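Local coordinates for protein hydrolase, haloacid dehalogenase-like family (Porphyromonas gingivalis, PDB 2I6X) that is a predicted hydrolase of the haloacid dehalogenase superfamily, probably with a helical cap over a Rossmann-like core, whose substrate is not established, at residues L19-S24 / D35-L40; G47-L52 / D81-F86; E61-L66 / Q77-A82; G85-I90 / P115-L120. One frame throughout, in Å; residues are numbered along the deposited sequence.

Overall arrangement
From the N terminus, interaction 1 closes a short loop, bringing the start of helix 21-30 beside the end of helix 36-39. Interaction 2 then joins helix 48-54 to the end of helix 76-83, closing a longer loop. The loop of interaction 3, which pairs helices 59-70 and 76-83, lies within it, and the two contacts share D81 and A82. Interaction 4 opens where interaction 2 ends, so their loops overlap only at G85 and F86, and it runs from strand 87-90 to helix 115-121. The first three contacts join helices of the probable cap; the fourth ties strand 87-90 to a helix that follows core strand 106-111.

Interaction 1 of 4, residues L19-S24 / D35-L40; sequences LNREES and DIEEML
R21 reaches across to the end of helix 36-39, its guanidinium lying beside the backbone carbonyls of E37 and L40. The polar part of the contact rests on this one group. NH1 of R21 stands 3.5 Å from E37 O and 3.6 Å from L40 O, and both oxygens lie at the guanidinium edge, near its plane. A long, positively charged side chain suits the spot, because carbonyls gathered at the C-terminal end of a helix carry partial negative charge and would be expected to attract it. The chain of R21 is bent at chi3 (-90°), which swings the guanidinium out of line with the methylenes before it.

The helices of both segments are probably part of the helical cap that haloacid dehalogenase relatives commonly insert after the first core strand, and here strand 17-19 leads straight into helix 21-30. N20 is the N-cap of that helix: its OD1 accepts a weak bond from E23 N at 3.4 Å, a usual role for asparagine.

Charge may act at longer range as well. The carboxylate oxygen E37 OE1 comes within 4.8 Å of R21 NH2, near enough for some attraction to be likely, though the charged atoms do not touch, while E37 also has a weak, long ion pair with K29.

Hydrocarbon adds little: L40 CB lies beside the guanidinium, 4.0 Å from R21 NH1, and the rest of the leucine packs on I25, F49 and F86. Buried S24, on the same helix as R21, hydrogen-bonds through OG to A82 O of helix 76-83.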
loop_
_atom_site.group_PDB
_atom_site.type_symbol
_atom_site.label_atom_id
_atom_site.label_comp_id
_atom_site.label_asym_id
_atom_site.label_seq_id
_atom_site.Cartn_x
_atom_site.Cartn_y
_atom_site.Cartn_z
ATOM N N LEU A 19 9.012 -0.102 -5.527
ATOM C CA LEU A 19 8.673 1.246 -5.967
ATOM C C LEU A 19 9.831 2.018 -6.574
ATOM O O LEU A 19 10.991 1.781 -6.251
ATOM C CB LEU A 19 8.117 2.038 -4.779
ATOM C CG LEU A 19 6.839 1.522 -4.097
ATOM C CD1 LEU A 19 6.455 2.405 -2.892
ATOM C CD2 LEU A 19 5.660 1.447 -5.086
ATOM N N ASN A 20 9.501 2.969 -7.438
ATOM C CA ASN A 20 10.482 3.824 -8.097
ATOM C C ASN A 20 9.895 5.224 -8.160
ATOM O O ASN A 20 9.208 5.573 -9.130
ATOM C CB ASN A 20 10.777 3.286 -9.520
ATOM C CG ASN A 20 11.823 4.119 -10.301
ATOM O OD1 ASN A 20 12.335 5.139 -9.831
ATOM N ND2 ASN A 20 12.135 3.662 -11.517
ATOM N N ARG A 21 10.157 6.025 -7.130
ATOM C CA ARG A 21 9.549 7.354 -7.047
ATOM C C ARG A 21 10.061 8.336 -8.102
ATOM O O ARG A 21 9.281 9.134 -8.598
ATOM C CB ARG A 21 9.550 7.931 -5.608
ATOM C CG ARG A 21 10.695 8.840 -5.175
ATOM C CD ARG A 21 10.568 9.206 -3.662
ATOM N NE ARG A 21 9.789 10.434 -3.413
ATOM C CZ ARG A 21 10.315 11.670 -3.403
ATOM N NH1 ARG A 21 9.554 12.745 -3.155
ATOM N NH2 ARG A 21 11.618 11.838 -3.650
ATOM N N GLU A 22 11.348 8.228 -8.438
ATOM C CA GLU A 22 12.011 9.052 -9.452
ATOM C C GLU A 22 11.256 9.033 -10.788
ATOM O O GLU A 22 11.048 10.074 -11.429
ATOM C CB GLU A 22 13.450 8.560 -9.675
ATOM C CG GLU A 22 14.375 8.608 -8.442
ATOM C CD GLU A 22 14.064 7.543 -7.384
ATOM O OE1 GLU A 22 14.147 7.870 -6.175
ATOM O OE2 GLU A 22 13.740 6.389 -7.754
ATOM N N GLU A 23 10.856 7.832 -11.189
ATOM C CA GLU A 23 10.161 7.596 -12.441
ATOM C C GLU A 23 8.795 8.272 -12.448
ATOM O O GLU A 23 8.444 8.984 -13.411
ATOM C CB GLU A 23 10.042 6.094 -12.712
ATOM C CG GLU A 23 9.198 5.729 -13.930
ATOM C CD GLU A 23 9.710 6.354 -15.217
ATOM O OE1 GLU A 23 8.873 6.541 -16.127
ATOM O OE2 GLU A 23 10.931 6.664 -15.319
ATOM N N SER A 24 8.030 8.075 -11.378
ATOM C CA SER A 24 6.800 8.844 -11.216
ATOM C C SER A 24 7.065 10.359 -11.184
ATOM O O SER A 24 6.301 11.113 -11.774
ATOM C CB SER A 24 6.020 8.397 -9.993
ATOM O OG SER A 24 4.728 8.982 -9.981
ATOM N N ASP A 35 6.250 21.179 -9.450
ATOM C CA ASP A 35 6.627 21.167 -8.046
ATOM C C ASP A 35 6.289 19.799 -7.429
ATOM O O ASP A 35 6.073 19.686 -6.223
ATOM C CB ASP A 35 5.921 22.304 -7.300
ATOM C CG ASP A 35 6.563 23.649 -7.549
ATOM O OD1 ASP A 35 7.722 23.869 -7.120
ATOM O OD2 ASP A 35 5.899 24.513 -8.167
ATOM N N ILE A 36 6.249 18.768 -8.273
ATOM C CA ILE A 36 5.849 17.421 -7.844
ATOM C C ILE A 36 6.693 16.833 -6.714
ATOM O O ILE A 36 6.158 16.183 -5.817
ATOM C CB ILE A 36 5.765 16.389 -9.023
ATOM C CG1 ILE A 36 5.255 15.032 -8.509
ATOM C CG2 ILE A 36 7.094 16.256 -9.784
ATOM C CD1 ILE A 36 3.777 15.048 -8.069
ATOM N N GLU A 37 8.001 17.051 -6.781
ATOM C CA GLU A 37 8.928 16.432 -5.851
ATOM C C GLU A 37 8.629 16.884 -4.418
ATOM O O GLU A 37 8.628 16.076 -3.486
ATOM C CB GLU A 37 10.357 16.754 -6.269
ATOM C CG GLU A 37 11.433 16.082 -5.444
ATOM C CD GLU A 37 12.687 15.794 -6.253
ATOM O OE1 GLU A 37 13.757 15.612 -5.622
ATOM O OE2 GLU A 37 12.597 15.750 -7.511
ATOM N N GLU A 38 8.331 18.164 -4.252
ATOM C CA GLU A 38 7.944 18.647 -2.939
ATOM C C GLU A 38 6.504 18.252 -2.566
ATOM O O GLU A 38 6.207 18.051 -1.385
ATOM C CB GLU A 38 8.232 20.155 -2.770
ATOM C CG GLU A 38 7.015 21.080 -2.708
ATOM C CD GLU A 38 7.328 22.464 -3.232
ATOM O OE1 GLU A 38 7.450 23.413 -2.419
ATOM O OE2 GLU A 38 7.466 22.593 -4.467
HETATM N N MSE A 39 5.629 18.149 -3.569
HETATM C CA MSE A 39 4.242 17.712 -3.356
HETATM C C MSE A 39 4.193 16.276 -2.836
HETATM O O MSE A 39 3.328 15.936 -2.029
HETATM C CB MSE A 39 3.394 17.848 -4.633
HETATM C CG MSE A 39 2.894 19.277 -4.938
HETATM SE SE MSE A 39 1.173 19.377 -5.922
HETATM C CE MSE A 39 1.619 18.245 -7.423
ATOM N N LEU A 40 5.141 15.456 -3.297
ATOM C CA LEU A 40 5.269 14.042 -2.916
ATOM C C LEU A 40 6.210 13.756 -1.724
ATOM O O LEU A 40 6.458 12.590 -1.417
ATOM C CB LEU A 40 5.727 13.212 -4.128
ATOM C CG LEU A 40 4.720 12.328 -4.878
ATOM C CD1 LEU A 40 3.300 12.843 -4.781
ATOM C CD2 LEU A 40 5.090 12.085 -6.345
#

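Interaction 2 of 4, residues G47-L52 / D81-F86; sequences GLFLDL and DALLGF
L83 is turned so that its two methyls serve two partners: CD1 goes to F49 and CD2 to L52. Its chi1 of -114° lies away from the staggered positions, while L52 is ordinary, with CG anti to its own N (chi1 176°), which carries its branches out toward L83. F49 reaches the same leucine with its ring.

The touches are purely apolar. Methyl CD2 of L83 meets the methyl CD2 of L52 at 4.2 Å. On the other branch, L83 CD1 approaches CE1 of F49 at 4.4 Å, coming at the ring obliquely. F49 and L52 are three residues apart, so they project from the same face of helix 48-54, and one forked side chain on helix 76-83 can meet both.

This is helix-to-helix packing inside what is probably the cap. F49 also sits edge-to-face with F62, and L83 rests on F28 and Y116, so the three side chains belong to a wider hydrophobic centre. Branched leucines and a flat phenylalanine fill such a place without bringing in polar groups. With only dispersion and the exclusion of water acting, the contact is held by fit and burial and carries little directional preference.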
loop_
_atom_site.group_PDB
_atom_site.type_symbol
_atom_site.label_atom_id
_atom_site.label_comp_id
_atom_site.label_asym_id
_atom_site.label_seq_id
_atom_site.Cartn_x
_atom_site.Cartn_y
_atom_site.Cartn_z
ATOM N N GLY A 47 -1.665 18.557 2.180
ATOM C CA GLY A 47 -1.355 18.338 0.769
ATOM C C GLY A 47 -2.432 17.574 0.030
ATOM O O GLY A 47 -3.114 16.731 0.606
ATOM N N LEU A 48 -2.597 17.861 -1.253
ATOM C CA LEU A 48 -3.639 17.159 -1.992
ATOM C C LEU A 48 -3.318 15.718 -2.359
ATOM O O LEU A 48 -4.245 14.943 -2.541
ATOM C CB LEU A 48 -4.243 17.953 -3.167
ATOM C CG LEU A 48 -3.480 18.918 -4.068
ATOM C CD1 LEU A 48 -2.585 18.154 -4.996
ATOM C CD2 LEU A 48 -4.431 19.801 -4.862
ATOM N N PHE A 49 -2.040 15.341 -2.430
ATOM C CA PHE A 49 -1.726 13.922 -2.514
ATOM C C PHE A 49 -2.157 13.162 -1.258
ATOM O O PHE A 49 -2.579 12.020 -1.355
ATOM C CB PHE A 49 -0.258 13.671 -2.881
ATOM C CG PHE A 49 0.008 13.860 -4.343
ATOM C CD1 PHE A 49 -0.140 12.806 -5.235
ATOM C CD2 PHE A 49 0.339 15.116 -4.836
ATOM C CE1 PHE A 49 0.075 13.001 -6.583
ATOM C CE2 PHE A 49 0.554 15.314 -6.176
ATOM C CZ PHE A 49 0.423 14.265 -7.057
ATOM N N LEU A 50 -2.084 13.806 -0.092
ATOM C CA LEU A 50 -2.617 13.196 1.121
ATOM C C LEU A 50 -4.136 13.108 1.078
ATOM O O LEU A 50 -4.713 12.156 1.596
ATOM C CB LEU A 50 -2.163 13.910 2.408
ATOM C CG LEU A 50 -2.823 13.352 3.687
ATOM C CD1 LEU A 50 -2.392 11.892 3.933
ATOM C CD2 LEU A 50 -2.608 14.215 4.940
ATOM N N ASP A 51 -4.777 14.108 0.485
ATOM C CA ASP A 51 -6.234 14.110 0.346
ATOM C C ASP A 51 -6.642 12.938 -0.548
ATOM O O ASP A 51 -7.700 12.336 -0.354
ATOM C CB ASP A 51 -6.727 15.439 -0.241
ATOM C CG ASP A 51 -6.578 16.606 0.727
ATOM O OD1 ASP A 51 -6.334 16.376 1.937
ATOM O OD2 ASP A 51 -6.713 17.772 0.280
ATOM N N LEU A 52 -5.781 12.618 -1.507
ATOM C CA LEU A 52 -5.998 11.495 -2.395
ATOM C C LEU A 52 -5.898 10.115 -1.690
ATOM O O LEU A 52 -6.752 9.260 -1.945
ATOM C CB LEU A 52 -5.053 11.569 -3.612
ATOM C CG LEU A 52 -5.064 10.404 -4.621
ATOM C CD1 LEU A 52 -6.356 10.375 -5.439
ATOM C CD2 LEU A 52 -3.846 10.456 -5.523
ATOM N N ASP A 81 -1.366 7.211 -15.449
ATOM C CA ASP A 81 -0.097 6.882 -16.085
ATOM C C ASP A 81 1.155 7.378 -15.323
ATOM O O ASP A 81 2.162 6.666 -15.244
ATOM C CB ASP A 81 -0.096 7.435 -17.506
ATOM C CG ASP A 81 1.222 7.238 -18.202
ATOM O OD1 ASP A 81 1.479 6.129 -18.695
ATOM O OD2 ASP A 81 2.003 8.212 -18.265
ATOM N N ALA A 82 1.097 8.595 -14.789
ATOM C CA ALA A 82 2.195 9.125 -13.978
ATOM C C ALA A 82 2.325 8.426 -12.624
ATOM O O ALA A 82 3.438 8.098 -12.195
ATOM C CB ALA A 82 2.043 10.631 -13.790
ATOM N N LEU A 83 1.206 8.208 -11.939
ATOM C CA LEU A 83 1.252 7.505 -10.673
ATOM C C LEU A 83 1.770 6.078 -10.872
ATOM O O LEU A 83 2.569 5.566 -10.086
ATOM C CB LEU A 83 -0.116 7.517 -9.990
ATOM C CG LEU A 83 -0.351 8.263 -8.655
ATOM C CD1 LEU A 83 0.883 8.852 -7.922
ATOM C CD2 LEU A 83 -1.460 9.278 -8.793
ATOM N N LEU A 84 1.349 5.427 -11.943
ATOM C CA LEU A 84 1.824 4.072 -12.159
ATOM C C LEU A 84 3.334 3.961 -12.492
ATOM O O LEU A 84 3.864 2.856 -12.512
ATOM C CB LEU A 84 0.957 3.347 -13.186
ATOM C CG LEU A 84 -0.025 2.434 -12.458
ATOM C CD1 LEU A 84 -1.162 3.155 -11.716
ATOM C CD2 LEU A 84 -0.567 1.598 -13.545
ATOM N N GLY A 85 4.003 5.097 -12.723
ATOM C CA GLY A 85 5.455 5.132 -12.849
ATOM C C GLY A 85 6.161 4.676 -11.581
ATOM O O GLY A 85 7.303 4.234 -11.638
ATOM N N PHE A 86 5.486 4.830 -10.440
ATOM C CA PHE A 86 5.932 4.317 -9.149
ATOM C C PHE A 86 6.156 2.803 -9.123
ATOM O O PHE A 86 7.033 2.333 -8.391
ATOM C CB PHE A 86 4.893 4.643 -8.055
ATOM C CG PHE A 86 5.269 5.792 -7.157
ATOM C CD1 PHE A 86 6.194 5.620 -6.140
ATOM C CD2 PHE A 86 4.665 7.046 -7.312
ATOM C CE1 PHE A 86 6.515 6.683 -5.263
ATOM C CE2 PHE A 86 4.994 8.132 -6.458
ATOM C CZ PHE A 86 5.918 7.946 -5.435
#

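Interaction 3 of 4, residues E61-L66 / Q77-A82; sequences EFRTEL and QQVYDA
V79 sets its two methyls against two different side chains of helix 59-70: CG1 faces the edge of the F62 ring and CG2 the methylenes of R63. The ring is turned edge-on, and V79 CG1 lies in its plane, 3.9 Å from CE2. The phenylalanine and the valine thus meet at an angle, methyl against ring hydrogens. R63 also crosses V79 at an angle, with CD 4.0 Å and CG 4.1 Å from V79 CG2, so the start of the arginine chain supplies an apolar surface.

With CG1 of V79 anti to the backbone N (chi1 175°), CG2 takes the place beside that N, and the beta-branch can serve both neighbours at once. Valine is short enough for the backbones to come close: the CA atoms of R63 and V79 are 7.9 Å apart. Helices 59-70 and 76-83, consecutive in the chain, meet here at a steep angle, within what is probably the cap. Behind this layer Y116 of helix 115-121 touches both F62 and V79.

Past its methylenes R63 bends at chi3, and NE forms a salt bridge with E59, one turn earlier on its own helix. Arginine can therefore do two jobs here: its methylenes pack on valine, while its charge is answered along the helix. The interface itself consequently needs no polar partner, and its cohesion comes from burial of hydrocarbon.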
loop_
_atom_site.group_PDB
_atom_site.type_symbol
_atom_site.label_atom_id
_atom_site.label_comp_id
_atom_site.label_asym_id
_atom_site.label_seq_id
_atom_site.Cartn_x
_atom_site.Cartn_y
_atom_site.Cartn_z
ATOM N N GLU A 61 -12.116 14.936 -7.630
ATOM C CA GLU A 61 -11.820 16.142 -6.866
ATOM C C GLU A 61 -10.324 16.492 -6.827
ATOM O O GLU A 61 -9.958 17.660 -6.992
ATOM C CB GLU A 61 -12.386 16.036 -5.445
ATOM C CG GLU A 61 -13.905 16.145 -5.368
ATOM C CD GLU A 61 -14.420 15.971 -3.950
ATOM O OE1 GLU A 61 -13.966 15.032 -3.253
ATOM O OE2 GLU A 61 -15.277 16.777 -3.524
ATOM N N PHE A 62 -9.476 15.482 -6.635
ATOM C CA PHE A 62 -8.022 15.654 -6.609
ATOM C C PHE A 62 -7.465 16.149 -7.949
ATOM O O PHE A 62 -6.575 17.007 -7.994
ATOM C CB PHE A 62 -7.363 14.334 -6.188
ATOM C CG PHE A 62 -5.912 14.203 -6.581
ATOM C CD1 PHE A 62 -4.896 14.678 -5.736
ATOM C CD2 PHE A 62 -5.556 13.546 -7.782
ATOM C CE1 PHE A 62 -3.531 14.526 -6.081
ATOM C CE2 PHE A 62 -4.189 13.389 -8.161
ATOM C CZ PHE A 62 -3.169 13.865 -7.301
ATOM N N ARG A 63 -8.003 15.619 -9.037
ATOM C CA ARG A 63 -7.521 15.971 -10.348
ATOM C C ARG A 63 -7.958 17.382 -10.744
ATOM O O ARG A 63 -7.186 18.139 -11.340
ATOM C CB ARG A 63 -7.992 14.927 -11.359
ATOM C CG ARG A 63 -7.318 15.017 -12.702
ATOM C CD ARG A 63 -7.552 13.763 -13.527
ATOM N NE ARG A 63 -8.764 13.035 -13.145
ATOM C CZ ARG A 63 -9.976 13.295 -13.618
ATOM N NH1 ARG A 63 -10.138 14.288 -14.480
ATOM N NH2 ARG A 63 -11.027 12.586 -13.202
ATOM N N THR A 64 -9.195 17.727 -10.392
ATOM C CA THR A 64 -9.708 19.067 -10.571
ATOM C C THR A 64 -8.801 20.062 -9.848
ATOM O O THR A 64 -8.373 21.063 -10.433
ATOM C CB THR A 64 -11.164 19.187 -10.047
ATOM O OG1 THR A 64 -12.008 18.289 -10.775
ATOM C CG2 THR A 64 -11.707 20.625 -10.222
ATOM N N GLU A 65 -8.502 19.790 -8.579
ATOM C CA GLU A 65 -7.637 20.686 -7.818
ATOM C C GLU A 65 -6.202 20.719 -8.340
ATOM O O GLU A 65 -5.575 21.776 -8.332
ATOM C CB GLU A 65 -7.670 20.371 -6.315
ATOM C CG GLU A 65 -9.021 20.567 -5.678
ATOM C CD GLU A 65 -9.590 21.926 -5.994
ATOM O OE1 GLU A 65 -10.460 22.019 -6.897
ATOM O OE2 GLU A 65 -9.144 22.907 -5.359
ATOM N N LEU A 66 -5.700 19.576 -8.794
ATOM C CA LEU A 66 -4.334 19.478 -9.318
ATOM C C LEU A 66 -4.205 20.268 -10.619
ATOM O O LEU A 66 -3.195 20.934 -10.846
ATOM C CB LEU A 66 -3.935 18.015 -9.578
ATOM C CG LEU A 66 -2.526 17.483 -9.244
ATOM C CD1 LEU A 66 -2.172 16.282 -10.125
ATOM C CD2 LEU A 66 -1.395 18.503 -9.291
ATOM N N GLN A 77 -6.425 9.509 -17.273
ATOM C CA GLN A 77 -5.436 8.666 -17.913
ATOM C C GLN A 77 -4.031 9.215 -17.702
ATOM O O GLN A 77 -3.101 8.467 -17.428
ATOM C CB GLN A 77 -5.788 8.495 -19.403
ATOM C CG GLN A 77 -4.924 7.521 -20.163
ATOM C CD GLN A 77 -3.679 8.195 -20.721
ATOM O OE1 GLN A 77 -3.748 9.332 -21.221
ATOM N NE2 GLN A 77 -2.531 7.506 -20.640
ATOM N N GLN A 78 -3.886 10.527 -17.797
ATOM C CA GLN A 78 -2.591 11.191 -17.578
ATOM C C GLN A 78 -2.031 11.020 -16.191
ATOM O O GLN A 78 -0.832 10.826 -16.033
ATOM C CB GLN A 78 -2.690 12.682 -17.879
ATOM C CG GLN A 78 -2.688 13.009 -19.350
ATOM C CD GLN A 78 -2.927 14.500 -19.591
ATOM O OE1 GLN A 78 -3.850 15.100 -19.028
ATOM N NE2 GLN A 78 -2.093 15.098 -20.427
ATOM N N VAL A 79 -2.893 11.114 -15.180
ATOM C CA VAL A 79 -2.440 11.060 -13.799
ATOM C C VAL A 79 -2.211 9.623 -13.434
ATOM O O VAL A 79 -1.209 9.285 -12.797
ATOM C CB VAL A 79 -3.462 11.721 -12.799
ATOM C CG1 VAL A 79 -3.003 11.536 -11.340
ATOM C CG2 VAL A 79 -3.640 13.188 -13.126
ATOM N N TYR A 80 -3.169 8.787 -13.808
ATOM C CA TYR A 80 -3.045 7.340 -13.674
ATOM C C TYR A 80 -1.676 6.841 -14.207
ATOM O O TYR A 80 -0.937 6.153 -13.508
ATOM C CB TYR A 80 -4.174 6.662 -14.458
ATOM C CG TYR A 80 -4.047 5.173 -14.481
ATOM C CD1 TYR A 80 -4.697 4.393 -13.535
ATOM C CD2 TYR A 80 -3.262 4.526 -15.455
ATOM C CE1 TYR A 80 -4.589 3.002 -13.545
ATOM C CE2 TYR A 80 -3.130 3.140 -15.464
ATOM C CZ TYR A 80 -3.807 2.384 -14.496
ATOM O OH TYR A 80 -3.713 1.007 -14.477
ATOM N N ASP A 81 -1.366 7.211 -15.449
ATOM C CA ASP A 81 -0.097 6.882 -16.085
ATOM C C ASP A 81 1.155 7.378 -15.323
ATOM O O ASP A 81 2.162 6.666 -15.244
ATOM C CB ASP A 81 -0.096 7.435 -17.506
ATOM C CG ASP A 81 1.222 7.238 -18.202
ATOM O OD1 ASP A 81 1.479 6.129 -18.695
ATOM O OD2 ASP A 81 2.003 8.212 -18.265
ATOM N N ALA A 82 1.097 8.595 -14.789
ATOM C CA ALA A 82 2.195 9.125 -13.978
ATOM C C ALA A 82 2.325 8.426 -12.624
ATOM O O ALA A 82 3.438 8.098 -12.195
ATOM C CB ALA A 82 2.043 10.631 -13.790
#

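Interaction 4 of 4, residues G85-I90 / P115-L120; sequences GFLEEI and PYVLDL
Strand 87-90 runs beside helix 115-120 in roughly the same direction, their axes 13.0 Å apart and 32° from parallel, with the CA atoms of L87 and V117 9.0 Å apart. That spacing is bridged by side chains.

L87 makes most of the contact. Its CD1 meets CD2 of L120 tip to tip at 3.7 Å, while its other methyl, CD2, lies 4.3 Å from V117 CG2. L120 has CG anti to its backbone N (chi1 169°), which sends its branched end off the helix toward the strand. I90 adds CD1 against the same L120 CD2, also at 4.3 Å, so one methyl of L120 meets both strand residues. Leucine and isoleucine suit the strand because their reach spans the gap; the shorter V117 suffices where the chains lie closer.

L87 and I90 would point to opposite faces of a regular strand. They face the helix together because E88 and E89 form a classic beta bulge opposite H18, which takes up one extra residue and leaves both glutamates on the exposed side.

Strand 87-90 pairs antiparallel with strand 17-19, and the two strands probably form the link between cap and core, as in related enzymes. Helix 115-121 follows core strand 106-111; L120 also touches Y80 of helix 76-83 and the nearby L84, while I90 packs on F126.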
loop_
_atom_site.group_PDB
_atom_site.type_symbol
_atom_site.label_atom_id
_atom_site.label_comp_id
_atom_site.label_asym_id
_atom_site.label_seq_id
_atom_site.Cartn_x
_atom_site.Cartn_y
_atom_site.Cartn_z
ATOM N N GLY A 85 4.003 5.097 -12.723
ATOM C CA GLY A 85 5.455 5.132 -12.849
ATOM C C GLY A 85 6.161 4.676 -11.581
ATOM O O GLY A 85 7.303 4.234 -11.638
ATOM N N PHE A 86 5.486 4.830 -10.440
ATOM C CA PHE A 86 5.932 4.317 -9.149
ATOM C C PHE A 86 6.156 2.803 -9.123
ATOM O O PHE A 86 7.033 2.333 -8.391
ATOM C CB PHE A 86 4.893 4.643 -8.055
ATOM C CG PHE A 86 5.269 5.792 -7.157
ATOM C CD1 PHE A 86 6.194 5.620 -6.140
ATOM C CD2 PHE A 86 4.665 7.046 -7.312
ATOM C CE1 PHE A 86 6.515 6.683 -5.263
ATOM C CE2 PHE A 86 4.994 8.132 -6.458
ATOM C CZ PHE A 86 5.918 7.946 -5.435
ATOM N N LEU A 87 5.373 2.048 -9.905
ATOM C CA LEU A 87 5.333 0.593 -9.739
ATOM C C LEU A 87 6.380 -0.111 -10.604
ATOM O O LEU A 87 6.132 -0.429 -11.769
ATOM C CB LEU A 87 3.918 0.021 -9.964
ATOM C CG LEU A 87 2.627 0.667 -9.429
ATOM C CD1 LEU A 87 1.518 -0.384 -9.420
ATOM C CD2 LEU A 87 2.723 1.333 -8.035
ATOM N N GLU A 88 7.548 -0.354 -10.013
ATOM C CA GLU A 88 8.707 -0.849 -10.748
ATOM C C GLU A 88 8.699 -2.366 -10.898
ATOM O O GLU A 88 9.116 -2.880 -11.926
ATOM C CB GLU A 88 10.001 -0.345 -10.092
ATOM C CG GLU A 88 11.273 -0.410 -10.972
ATOM C CD GLU A 88 12.125 -1.618 -10.634
ATOM O OE1 GLU A 88 12.983 -2.034 -11.465
ATOM O OE2 GLU A 88 11.926 -2.177 -9.524
ATOM N N GLU A 89 8.225 -3.081 -9.878
ATOM C CA GLU A 89 7.983 -4.515 -9.991
ATOM C C GLU A 89 6.873 -5.035 -9.090
ATOM O O GLU A 89 6.934 -4.893 -7.865
ATOM C CB GLU A 89 9.242 -5.356 -9.739
ATOM C CG GLU A 89 8.875 -6.857 -9.738
ATOM C CD GLU A 89 10.042 -7.833 -9.639
ATOM O OE1 GLU A 89 10.947 -7.624 -8.795
ATOM O OE2 GLU A 89 10.020 -8.839 -10.393
ATOM N N ILE A 90 5.881 -5.664 -9.701
ATOM C CA ILE A 90 4.871 -6.398 -8.975
ATOM C C ILE A 90 5.407 -7.823 -8.769
ATOM O O ILE A 90 5.488 -8.623 -9.718
ATOM C CB ILE A 90 3.525 -6.327 -9.720
ATOM C CG1 ILE A 90 3.125 -4.841 -9.907
ATOM C CG2 ILE A 90 2.465 -7.132 -8.988
ATOM C CD1 ILE A 90 2.078 -4.535 -10.991
ATOM N N PRO A 115 -6.938 5.565 -5.447
ATOM C CA PRO A 115 -7.872 4.890 -6.374
ATOM C C PRO A 115 -7.281 4.332 -7.681
ATOM O O PRO A 115 -7.821 3.354 -8.204
ATOM C CB PRO A 115 -8.883 5.986 -6.717
ATOM C CG PRO A 115 -8.805 6.908 -5.625
ATOM C CD PRO A 115 -7.422 6.897 -5.069
ATOM N N TYR A 116 -6.233 4.972 -8.214
ATOM C CA TYR A 116 -5.592 4.555 -9.466
ATOM C C TYR A 116 -4.922 3.197 -9.284
ATOM O O TYR A 116 -5.145 2.280 -10.074
ATOM C CB TYR A 116 -4.543 5.568 -9.941
ATOM C CG TYR A 116 -5.039 6.985 -10.093
ATOM C CD1 TYR A 116 -5.778 7.376 -11.214
ATOM C CD2 TYR A 116 -4.771 7.947 -9.108
ATOM C CE1 TYR A 116 -6.234 8.682 -11.343
ATOM C CE2 TYR A 116 -5.221 9.247 -9.240
ATOM C CZ TYR A 116 -5.949 9.610 -10.352
ATOM O OH TYR A 116 -6.384 10.904 -10.468
ATOM N N VAL A 117 -4.107 3.070 -8.242
ATOM C CA VAL A 117 -3.411 1.817 -7.985
ATOM C C VAL A 117 -4.440 0.718 -7.709
ATOM O O VAL A 117 -4.308 -0.405 -8.177
ATOM C CB VAL A 117 -2.361 1.967 -6.840
ATOM C CG1 VAL A 117 -1.758 0.611 -6.444
ATOM C CG2 VAL A 117 -1.248 2.894 -7.300
ATOM N N LEU A 118 -5.489 1.078 -6.984
ATOM C CA LEU A 118 -6.575 0.161 -6.708
ATOM C C LEU A 118 -7.325 -0.272 -7.966
ATOM O O LEU A 118 -7.676 -1.450 -8.078
ATOM C CB LEU A 118 -7.532 0.758 -5.685
ATOM C CG LEU A 118 -7.104 0.633 -4.229
ATOM C CD1 LEU A 118 -8.232 1.166 -3.336
ATOM C CD2 LEU A 118 -6.743 -0.828 -3.889
ATOM N N ASP A 119 -7.563 0.652 -8.900
ATOM C CA ASP A 119 -8.104 0.282 -10.192
ATOM C C ASP A 119 -7.195 -0.766 -10.877
ATOM O O ASP A 119 -7.691 -1.753 -11.440
ATOM C CB ASP A 119 -8.346 1.518 -11.085
ATOM C CG ASP A 119 -9.561 2.391 -10.621
ATOM O OD1 ASP A 119 -10.294 2.017 -9.665
ATOM O OD2 ASP A 119 -9.787 3.489 -11.209
ATOM N N LEU A 120 -5.879 -0.574 -10.820
ATOM C CA LEU A 120 -4.952 -1.537 -11.422
ATOM C C LEU A 120 -5.002 -2.884 -10.698
ATOM O O LEU A 120 -5.109 -3.946 -11.323
ATOM C CB LEU A 120 -3.502 -1.015 -11.458
ATOM C CG LEU A 120 -2.485 -2.126 -11.835
ATOM C CD1 LEU A 120 -2.744 -2.744 -13.205
ATOM C CD2 LEU A 120 -1.034 -1.690 -11.690
#